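Local coordinates for protein alpha-glucosidase (Pseudoalteromonas sp. K8, PDB 5HQA) that hydrolyses alpha-glucosides as a glycoside hydrolase of family 97, binds calcium in its sugar-binding pocket, and is activated by chloride, at residues Q68-V76 and P551-A559; V3-I14 and F101-G109. One frame throughout, in Å; residues are numbered along the deposited sequence.

Overall arrangement
From the N terminus, the hairpin of strands 2-4 and 10-15 opens the beta-sandwich of the N-terminal domain. Contact 2 closes the loop from there to the hairpin of strands 95-104 and 107-114, and so packs one sheet on the other. Inside that span the chain passes 68-76, the link between strands 53-67 and 75-89. Contact 1 joins this link to 551-559, beyond the parallel-stranded catalytic barrel, where the C-terminal antiparallel sheet begins. The two contacts cross along the chain. Their centres lie about 25 Å apart, and the contacts do not touch (nearest atoms about 8 Å), but strands 75-89 and 95-104 are neighbours in one sheet.

Contact 1. Residues Q68-V76 and P551-A559; sequences QPWGERQTV and PTDWQQSIA
Arg73 grips two neighbours on 551-559 with the edge of its guanidinium group. Arg73 NE donates to Gln556 OE1 at 2.9 Å, in the carbonyl plane and on a lone pair. Arg73 NH1 reaches Ser557 O at 2.8 Å from above the plane of that carbonyl. The guanidinium plane and the side-chain amide of Gln556 are 39° apart. CG of Arg73 sits between the backbone N and the carbonyl carbon (chi1 59°), and a bend at chi3 turns NE toward Gln556. Arg73 NH2 forms a salt bridge with Asp244. Gln556 OE1 also accepts from Ser557 N, so two donors hold its amide. With an alanine here instead of Arg73, Ser557 O would probably lose this donor and Asp244 its charged mate, and Gln556 OE1 would keep only the bond from Ser557 N of the two strong ones.

Ser557 OG donates to Glu72 O at 2.6 Å, in the carbonyl plane. Further along, Gly71 is held at both ends: its N donates to Asp553 OD2 at 2.9 Å, and its O accepts from Trp554 N at 3.1 Å. Gln74 N donates to Gln555 O at 2.9 Å. One water bridges Pro69 O and Asp553 OD1, and another links Thr75 N to Gln555 O.

Packing is lighter. Trp554 CB rests on Glu72 O, and Trp70 CB lies beside Asp553 OD2. The Trp70 ring leads away, its NE1 hydrogen-bonded to Pro449 O, and the Glu72 carboxylate makes a salt bridge with Arg445.

The link 68-76 thus ties the N-terminal domain to the margin of the C-terminal sheet. There strand 567-574 flanks strand 554-563, with Gln555 and Gln556 both facing Lys573 in a classic beta bulge, while helix 245-248 packs on Gln68 and Glu72 through Leu247.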
loop_
_atom_site.group_PDB
_atom_site.type_symbol
_atom_site.label_atom_id
_atom_site.label_comp_id
_atom_site.label_asym_id
_atom_site.label_seq_id
_atom_site.Cartn_x
_atom_site.Cartn_y
_atom_site.Cartn_z
ATOM N N GLN A 68 10.186 10.657 -10.505
ATOM C CA GLN A 68 9.140 9.652 -10.677
ATOM C C GLN A 68 8.255 9.998 -11.869
ATOM O O GLN A 68 7.972 11.173 -12.113
ATOM C CB GLN A 68 8.261 9.560 -9.439
ATOM C CG GLN A 68 8.999 9.320 -8.150
ATOM C CD GLN A 68 8.130 8.560 -7.181
ATOM O OE1 GLN A 68 7.951 7.352 -7.329
ATOM N NE2 GLN A 68 7.561 9.261 -6.201
ATOM N N PRO A 69 7.784 8.999 -12.619
ATOM C CA PRO A 69 6.787 9.302 -13.660
ATOM C C PRO A 69 5.472 9.782 -13.074
ATOM O O PRO A 69 4.802 10.632 -13.666
ATOM C CB PRO A 69 6.630 7.962 -14.395
ATOM C CG PRO A 69 6.988 6.927 -13.360
ATOM C CD PRO A 69 8.093 7.559 -12.535
ATOM N N TRP A 70 5.089 9.239 -11.924
ATOM C CA TRP A 70 3.931 9.646 -11.145
ATOM C C TRP A 70 4.257 9.278 -9.711
ATOM O O TRP A 70 5.124 8.438 -9.460
ATOM C CB TRP A 70 2.647 8.939 -11.593
ATOM C CG TRP A 70 2.791 7.438 -11.620
ATOM C CD1 TRP A 70 3.131 6.669 -12.699
ATOM C CD2 TRP A 70 2.618 6.531 -10.522
ATOM N NE1 TRP A 70 3.171 5.339 -12.342
ATOM C CE2 TRP A 70 2.862 5.227 -11.012
ATOM C CE3 TRP A 70 2.273 6.689 -9.175
ATOM C CZ2 TRP A 70 2.772 4.092 -10.201
ATOM C CZ3 TRP A 70 2.186 5.563 -8.375
ATOM C CH2 TRP A 70 2.429 4.279 -8.891
ATOM N N GLY A 71 3.572 9.891 -8.763
ATOM C CA GLY A 71 3.849 9.554 -7.384
ATOM C C GLY A 71 3.349 10.610 -6.420
ATOM O O GLY A 71 2.594 11.517 -6.781
ATOM N N GLU A 72 3.786 10.444 -5.172
ATOM C CA GLU A 72 3.511 11.374 -4.090
ATOM C C GLU A 72 4.496 12.536 -4.073
ATOM O O GLU A 72 4.265 13.529 -3.374
ATOM C CB GLU A 72 3.539 10.617 -2.754
ATOM C CG GLU A 72 4.918 10.067 -2.335
ATOM C CD GLU A 72 5.280 8.699 -2.935
ATOM O OE1 GLU A 72 5.363 8.560 -4.179
ATOM O OE2 GLU A 72 5.511 7.755 -2.140
ATOM N N ARG A 73 5.582 12.434 -4.831
ATOM C CA ARG A 73 6.492 13.545 -5.045
ATOM C C ARG A 73 7.197 13.299 -6.369
ATOM O O ARG A 73 7.373 12.150 -6.787
ATOM C CB ARG A 73 7.501 13.709 -3.897
ATOM C CG ARG A 73 8.388 12.497 -3.642
ATOM C CD ARG A 73 9.276 12.712 -2.403
ATOM N NE ARG A 73 8.517 13.297 -1.299
ATOM C CZ ARG A 73 7.898 12.597 -0.357
ATOM N NH1 ARG A 73 7.223 13.222 0.594
ATOM N NH2 ARG A 73 7.952 11.276 -0.358
ATOM N N GLN A 74 7.582 14.392 -7.029
ATOM C CA GLN A 74 8.188 14.292 -8.348
ATOM C C GLN A 74 9.665 13.924 -8.271
ATOM O O GLN A 74 10.133 13.071 -9.035
ATOM C CB GLN A 74 8.004 15.612 -9.087
ATOM C CG GLN A 74 8.772 15.711 -10.381
ATOM C CD GLN A 74 8.310 16.893 -11.198
ATOM O OE1 GLN A 74 7.364 17.588 -10.818
ATOM N NE2 GLN A 74 8.962 17.125 -12.331
ATOM N N THR A 75 10.408 14.537 -7.353
ATOM C CA THR A 75 11.837 14.288 -7.186
ATOM C C THR A 75 12.088 13.527 -5.889
ATOM O O THR A 75 11.624 13.942 -4.821
ATOM C CB THR A 75 12.611 15.603 -7.178
ATOM O OG1 THR A 75 12.341 16.307 -8.394
ATOM C CG2 THR A 75 14.103 15.346 -7.072
ATOM N N VAL A 76 12.828 12.425 -5.986
ATOM C CA VAL A 76 13.180 11.591 -4.841
ATOM C C VAL A 76 14.678 11.709 -4.639
ATOM O O VAL A 76 15.458 11.425 -5.558
ATOM C CB VAL A 76 12.773 10.122 -5.047
ATOM C CG1 VAL A 76 13.274 9.258 -3.893
ATOM C CG2 VAL A 76 11.244 10.001 -5.212
ATOM N N PRO A 551 -6.500 16.663 -7.184
ATOM C CA PRO A 551 -5.667 15.812 -8.041
ATOM C C PRO A 551 -5.293 14.519 -7.316
ATOM O O PRO A 551 -5.624 14.314 -6.144
ATOM C CB PRO A 551 -4.442 16.688 -8.316
ATOM C CG PRO A 551 -4.348 17.594 -7.131
ATOM C CD PRO A 551 -5.761 17.818 -6.647
ATOM N N THR A 552 -4.617 13.624 -8.052
ATOM C CA THR A 552 -4.135 12.360 -7.504
ATOM C C THR A 552 -2.639 12.179 -7.755
ATOM O O THR A 552 -2.107 11.081 -7.542
ATOM C CB THR A 552 -4.894 11.161 -8.093
ATOM O OG1 THR A 552 -4.518 10.986 -9.464
ATOM C CG2 THR A 552 -6.406 11.371 -8.016
ATOM N N ASP A 553 -1.957 13.220 -8.205
ATOM C CA ASP A 553 -0.555 13.136 -8.582
ATOM C C ASP A 553 0.119 14.399 -8.070
ATOM O O ASP A 553 -0.382 15.505 -8.294
ATOM C CB ASP A 553 -0.422 12.998 -10.102
ATOM C CG ASP A 553 0.976 12.603 -10.536
ATOM O OD1 ASP A 553 1.359 12.981 -11.663
ATOM O OD2 ASP A 553 1.683 11.916 -9.761
ATOM N N TRP A 554 1.234 14.240 -7.369
ATOM C CA TRP A 554 1.738 15.303 -6.520
ATOM C C TRP A 554 3.206 15.545 -6.806
ATOM O O TRP A 554 3.981 14.594 -6.948
ATOM C CB TRP A 554 1.560 14.937 -5.041
ATOM C CG TRP A 554 0.166 14.483 -4.706
ATOM C CD1 TRP A 554 -0.275 13.190 -4.574
ATOM C CD2 TRP A 554 -0.968 15.321 -4.463
ATOM N NE1 TRP A 554 -1.616 13.177 -4.264
ATOM C CE2 TRP A 554 -2.066 14.473 -4.192
ATOM C CE3 TRP A 554 -1.166 16.711 -4.462
ATOM C CZ2 TRP A 554 -3.340 14.968 -3.906
ATOM C CZ3 TRP A 554 -2.436 17.203 -4.170
ATOM C CH2 TRP A 554 -3.505 16.330 -3.898
ATOM N N GLN A 555 3.600 16.817 -6.898
ATOM C CA GLN A 555 5.031 17.067 -7.004
ATOM C C GLN A 555 5.722 17.069 -5.647
ATOM O O GLN A 555 6.934 16.836 -5.591
ATOM C CB GLN A 555 5.320 18.375 -7.745
ATOM C CG GLN A 555 4.577 19.588 -7.269
ATOM C CD GLN A 555 5.082 20.840 -7.970
ATOM O OE1 GLN A 555 6.290 21.074 -8.021
ATOM N NE2 GLN A 555 4.170 21.629 -8.536
ATOM N N GLN A 556 4.986 17.299 -4.559
ATOM C CA GLN A 556 5.558 17.193 -3.220
ATOM C C GLN A 556 4.468 16.793 -2.234
ATOM O O GLN A 556 3.292 17.101 -2.431
ATOM C CB GLN A 556 6.229 18.506 -2.778
ATOM C CG GLN A 556 7.079 18.390 -1.498
ATOM C CD GLN A 556 8.086 17.226 -1.534
ATOM O OE1 GLN A 556 7.759 16.091 -1.173
ATOM N NE2 GLN A 556 9.311 17.510 -1.986
ATOM N N SER A 557 4.866 16.072 -1.186
ATOM C CA SER A 557 3.974 15.678 -0.101
ATOM C C SER A 557 4.714 15.866 1.217
ATOM O O SER A 557 5.930 15.639 1.286
ATOM C CB SER A 557 3.523 14.210 -0.219
ATOM O OG SER A 557 2.703 13.996 -1.351
ATOM N N ILE A 558 3.987 16.287 2.259
ATOM C CA ILE A 558 4.555 16.468 3.597
ATOM C C ILE A 558 3.507 16.079 4.625
ATOM O O ILE A 558 2.455 16.725 4.709
ATOM C CB ILE A 558 4.992 17.919 3.880
ATOM C CG1 ILE A 558 5.749 18.519 2.696
ATOM C CG2 ILE A 558 5.832 17.963 5.160
ATOM C CD1 ILE A 558 5.820 20.034 2.721
ATOM N N ALA A 559 3.799 15.064 5.433
ATOM C CA ALA A 559 3.004 14.826 6.634
ATOM C C ALA A 559 3.431 15.863 7.669
ATOM O O ALA A 559 4.567 15.830 8.155
ATOM C CB ALA A 559 3.191 13.401 7.147
HETATM O O HOH W 1 2.925 12.698 -13.593
HETATM O O HOH W 2 9.610 16.778 -5.744
HETATM O O HOH W 3 11.625 15.522 -2.624
#

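Contact 2. Residues V3-I14 and F101-G109; sequences VQSPDGNIKIII and FKAFDSGVG
Ile14 lies over one face of the Phe101 ring. Its CG1 is 3.8 Å from the ring centroid, offset toward the rim, in a CH-pi contact. CG of Phe101, anti to the carbonyl carbon (chi1 -65°), carries the ring toward strand 10-14. Ile12 CG2 meets the same ring obliquely, and Val3 CG1 touches Phe101 CB. Ile12 and Val108 lie alongside each other, pointing opposite ways. Ile12 CD1 packs on Ala103 CB at 3.6 Å. Ile10 CG2 packs against Val108 CG1, and Ile10 CD1 reaches the turn at Gly107 N, 3.5 Å away.

These side chains fill the interior between two beta hairpins of the N-terminal domain, one from each sheet of its beta-sandwich. The domain belongs to the galactose mutarotase-like clan. Strand 10-14 runs antiparallel to strand 101-104, at 162°, with their axes 7.8 Å apart. Ile25 and Phe27 of strand 22-27 continue the apolar layer beside Ile10.

At the hairpin ends the contact becomes polar. Asp7 and Asp105 reach toward each other from the two hairpins, and their carboxylates stack with planes 14° apart. Asp7 N donates to Asp105 OD1 at 2.8 Å, on the syn side. Asp7 OD1 and Asp105 OD1 are only 3.1 Å apart, so the like charges probably repel. Ser5 OG and Asn9 N donate to Asp7 OD1 from opposite faces of its plane, the latter closing an Asx turn. These two bonds likely ease the crowding of charge. A water donates to both Asp7 OD2 and Asp105 O. Pro6 CD lies 3.2 Å from Asp105 OD1.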
loop_
_atom_site.group_PDB
_atom_site.type_symbol
_atom_site.label_atom_id
_atom_site.label_comp_id
_atom_site.label_asym_id
_atom_site.label_seq_id
_atom_site.Cartn_x
_atom_site.Cartn_y
_atom_site.Cartn_z
ATOM N N VAL A 3 28.578 1.335 9.859
ATOM C CA VAL A 3 28.137 2.301 8.861
ATOM C C VAL A 3 27.132 3.215 9.548
ATOM O O VAL A 3 26.403 2.788 10.447
ATOM C CB VAL A 3 27.532 1.612 7.608
ATOM C CG1 VAL A 3 26.234 0.860 7.950
ATOM C CG2 VAL A 3 27.314 2.619 6.467
ATOM N N GLN A 4 27.125 4.489 9.150
ATOM C CA GLN A 4 26.263 5.490 9.766
ATOM C C GLN A 4 25.472 6.228 8.698
ATOM O O GLN A 4 25.889 6.325 7.541
ATOM C CB GLN A 4 27.072 6.512 10.580
ATOM C CG GLN A 4 28.101 5.902 11.510
ATOM C CD GLN A 4 28.892 6.963 12.263
ATOM O OE1 GLN A 4 28.705 8.164 12.046
ATOM N NE2 GLN A 4 29.781 6.522 13.150
ATOM N N SER A 5 24.329 6.777 9.105
ATOM C CA SER A 5 23.582 7.635 8.204
ATOM C C SER A 5 24.420 8.865 7.858
ATOM O O SER A 5 25.386 9.185 8.556
ATOM C CB SER A 5 22.258 8.058 8.842
ATOM O OG SER A 5 22.493 8.689 10.089
ATOM N N PRO A 6 24.074 9.566 6.776
ATOM C CA PRO A 6 24.798 10.806 6.461
ATOM C C PRO A 6 24.859 11.790 7.620
ATOM O O PRO A 6 25.916 12.393 7.846
ATOM C CB PRO A 6 24.007 11.363 5.273
ATOM C CG PRO A 6 23.482 10.128 4.594
ATOM C CD PRO A 6 23.113 9.202 5.717
ATOM N N ASP A 7 23.777 11.952 8.384
ATOM C CA ASP A 7 23.813 12.894 9.497
ATOM C C ASP A 7 24.420 12.301 10.764
ATOM O O ASP A 7 24.567 13.022 11.758
ATOM C CB ASP A 7 22.410 13.454 9.782
ATOM C CG ASP A 7 21.421 12.405 10.287
ATOM O OD1 ASP A 7 21.809 11.262 10.607
ATOM O OD2 ASP A 7 20.218 12.744 10.375
ATOM N N GLY A 8 24.788 11.019 10.754
ATOM C CA GLY A 8 25.423 10.386 11.896
ATOM C C GLY A 8 24.485 9.872 12.972
ATOM O O GLY A 8 24.951 9.193 13.892
ATOM N N ASN A 9 23.180 10.157 12.890
ATOM C CA ASN A 9 22.290 9.798 13.992
ATOM C C ASN A 9 21.975 8.309 14.046
ATOM O O ASN A 9 21.741 7.777 15.139
ATOM C CB ASN A 9 20.997 10.598 13.912
ATOM C CG ASN A 9 21.200 12.041 14.308
ATOM O OD1 ASN A 9 22.025 12.342 15.171
ATOM N ND2 ASN A 9 20.469 12.943 13.668
ATOM N N ILE A 10 21.958 7.621 12.907
ATOM C CA ILE A 10 21.741 6.176 12.874
ATOM C C ILE A 10 23.086 5.497 12.662
ATOM O O ILE A 10 23.821 5.829 11.720
ATOM C CB ILE A 10 20.745 5.775 11.773
ATOM C CG1 ILE A 10 19.365 6.374 12.067
ATOM C CG2 ILE A 10 20.659 4.246 11.668
ATOM C CD1 ILE A 10 18.348 6.152 10.961
ATOM N N LYS A 11 23.417 4.561 13.540
ATOM C CA LYS A 11 24.698 3.871 13.478
ATOM C C LYS A 11 24.434 2.374 13.536
ATOM O O LYS A 11 23.769 1.899 14.461
ATOM C CB LYS A 11 25.615 4.310 14.622
ATOM C CG LYS A 11 25.926 5.817 14.640
ATOM C CD LYS A 11 26.962 6.163 15.719
ATOM C CE LYS A 11 27.204 7.670 15.813
ATOM N NZ LYS A 11 25.982 8.408 16.271
ATOM N N ILE A 12 24.952 1.633 12.559
ATOM C CA ILE A 12 24.784 0.184 12.495
ATOM C C ILE A 12 26.140 -0.462 12.720
ATOM O O ILE A 12 27.106 -0.139 12.019
ATOM C CB ILE A 12 24.192 -0.270 11.148
ATOM C CG1 ILE A 12 22.878 0.455 10.849
ATOM C CG2 ILE A 12 23.990 -1.787 11.147
ATOM C CD1 ILE A 12 23.024 1.610 9.871
ATOM N N ILE A 13 26.212 -1.376 13.685
ATOM C CA ILE A 13 27.424 -2.138 13.966
ATOM C C ILE A 13 27.168 -3.574 13.543
ATOM O O ILE A 13 26.220 -4.207 14.024
ATOM C CB ILE A 13 27.830 -2.078 15.444
ATOM C CG1 ILE A 13 28.152 -0.646 15.859
ATOM C CG2 ILE A 13 29.049 -2.962 15.680
ATOM C CD1 ILE A 13 28.398 -0.521 17.343
ATOM N N ILE A 14 28.008 -4.083 12.645
ATOM C CA ILE A 14 27.921 -5.450 12.151
ATOM C C ILE A 14 29.065 -6.236 12.776
ATOM O O ILE A 14 30.220 -5.792 12.751
ATOM C CB ILE A 14 27.975 -5.498 10.616
ATOM C CG1 ILE A 14 26.883 -4.606 10.010
ATOM C CG2 ILE A 14 27.801 -6.922 10.145
ATOM C CD1 ILE A 14 27.354 -3.207 9.631
ATOM N N PHE A 101 24.490 -3.147 3.591
ATOM C CA PHE A 101 23.713 -2.226 4.422
ATOM C C PHE A 101 23.719 -0.843 3.794
ATOM O O PHE A 101 24.778 -0.349 3.396
ATOM C CB PHE A 101 24.289 -2.117 5.833
ATOM C CG PHE A 101 24.213 -3.386 6.624
ATOM C CD1 PHE A 101 23.212 -3.571 7.573
ATOM C CD2 PHE A 101 25.146 -4.386 6.432
ATOM C CE1 PHE A 101 23.140 -4.741 8.309
ATOM C CE2 PHE A 101 25.085 -5.554 7.172
ATOM C CZ PHE A 101 24.075 -5.730 8.106
ATOM N N LYS A 102 22.548 -0.209 3.733
ATOM C CA LYS A 102 22.427 1.180 3.307
ATOM C C LYS A 102 21.829 1.970 4.460
ATOM O O LYS A 102 20.749 1.631 4.948
ATOM C CB LYS A 102 21.562 1.308 2.052
ATOM C CG LYS A 102 22.184 0.695 0.801
ATOM C CD LYS A 102 21.301 0.901 -0.413
ATOM C CE LYS A 102 21.997 0.494 -1.698
ATOM N NZ LYS A 102 21.191 0.912 -2.888
ATOM N N ALA A 103 22.531 3.010 4.903
ATOM C CA ALA A 103 22.103 3.806 6.049
ATOM C C ALA A 103 21.680 5.180 5.548
ATOM O O ALA A 103 22.514 5.940 5.036
ATOM C CB ALA A 103 23.222 3.915 7.084
ATOM N N PHE A 104 20.391 5.482 5.682
ATOM C CA PHE A 104 19.804 6.780 5.371
ATOM C C PHE A 104 19.544 7.542 6.665
ATOM O O PHE A 104 19.487 6.956 7.748
ATOM C CB PHE A 104 18.475 6.632 4.625
ATOM C CG PHE A 104 18.548 5.804 3.376
ATOM C CD1 PHE A 104 18.540 6.420 2.126
ATOM C CD2 PHE A 104 18.576 4.417 3.444
ATOM C CE1 PHE A 104 18.589 5.672 0.968
ATOM C CE2 PHE A 104 18.622 3.656 2.291
ATOM C CZ PHE A 104 18.632 4.287 1.049
ATOM N N ASP A 105 19.339 8.856 6.543
ATOM C CA ASP A 105 18.936 9.612 7.727
ATOM C C ASP A 105 17.599 9.131 8.293
ATOM O O ASP A 105 17.346 9.318 9.485
ATOM C CB ASP A 105 18.856 11.102 7.413
ATOM C CG ASP A 105 20.225 11.717 7.203
ATOM O OD1 ASP A 105 21.236 11.075 7.577
ATOM O OD2 ASP A 105 20.295 12.849 6.679
ATOM N N SER A 106 16.751 8.502 7.482
ATOM C CA SER A 106 15.438 8.067 7.938
ATOM C C SER A 106 15.345 6.570 8.216
ATOM O O SER A 106 14.259 6.095 8.572
ATOM C CB SER A 106 14.376 8.457 6.908
ATOM O OG SER A 106 14.654 7.856 5.654
ATOM N N GLY A 107 16.424 5.810 8.073
ATOM C CA GLY A 107 16.343 4.385 8.333
ATOM C C GLY A 107 17.436 3.615 7.617
ATOM O O GLY A 107 18.329 4.189 6.993
ATOM N N VAL A 108 17.356 2.290 7.729
ATOM C CA VAL A 108 18.384 1.430 7.156
ATOM C C VAL A 108 17.740 0.295 6.374
ATOM O O VAL A 108 16.665 -0.208 6.723
ATOM C CB VAL A 108 19.347 0.864 8.231
ATOM C CG1 VAL A 108 19.845 1.968 9.139
ATOM C CG2 VAL A 108 18.684 -0.231 9.033
ATOM N N GLY A 109 18.410 -0.105 5.307
ATOM C CA GLY A 109 18.025 -1.280 4.539
ATOM C C GLY A 109 19.209 -2.221 4.459
ATOM O O GLY A 109 20.359 -1.778 4.377
HETATM O O HOH W 4 18.396 11.080 11.443
#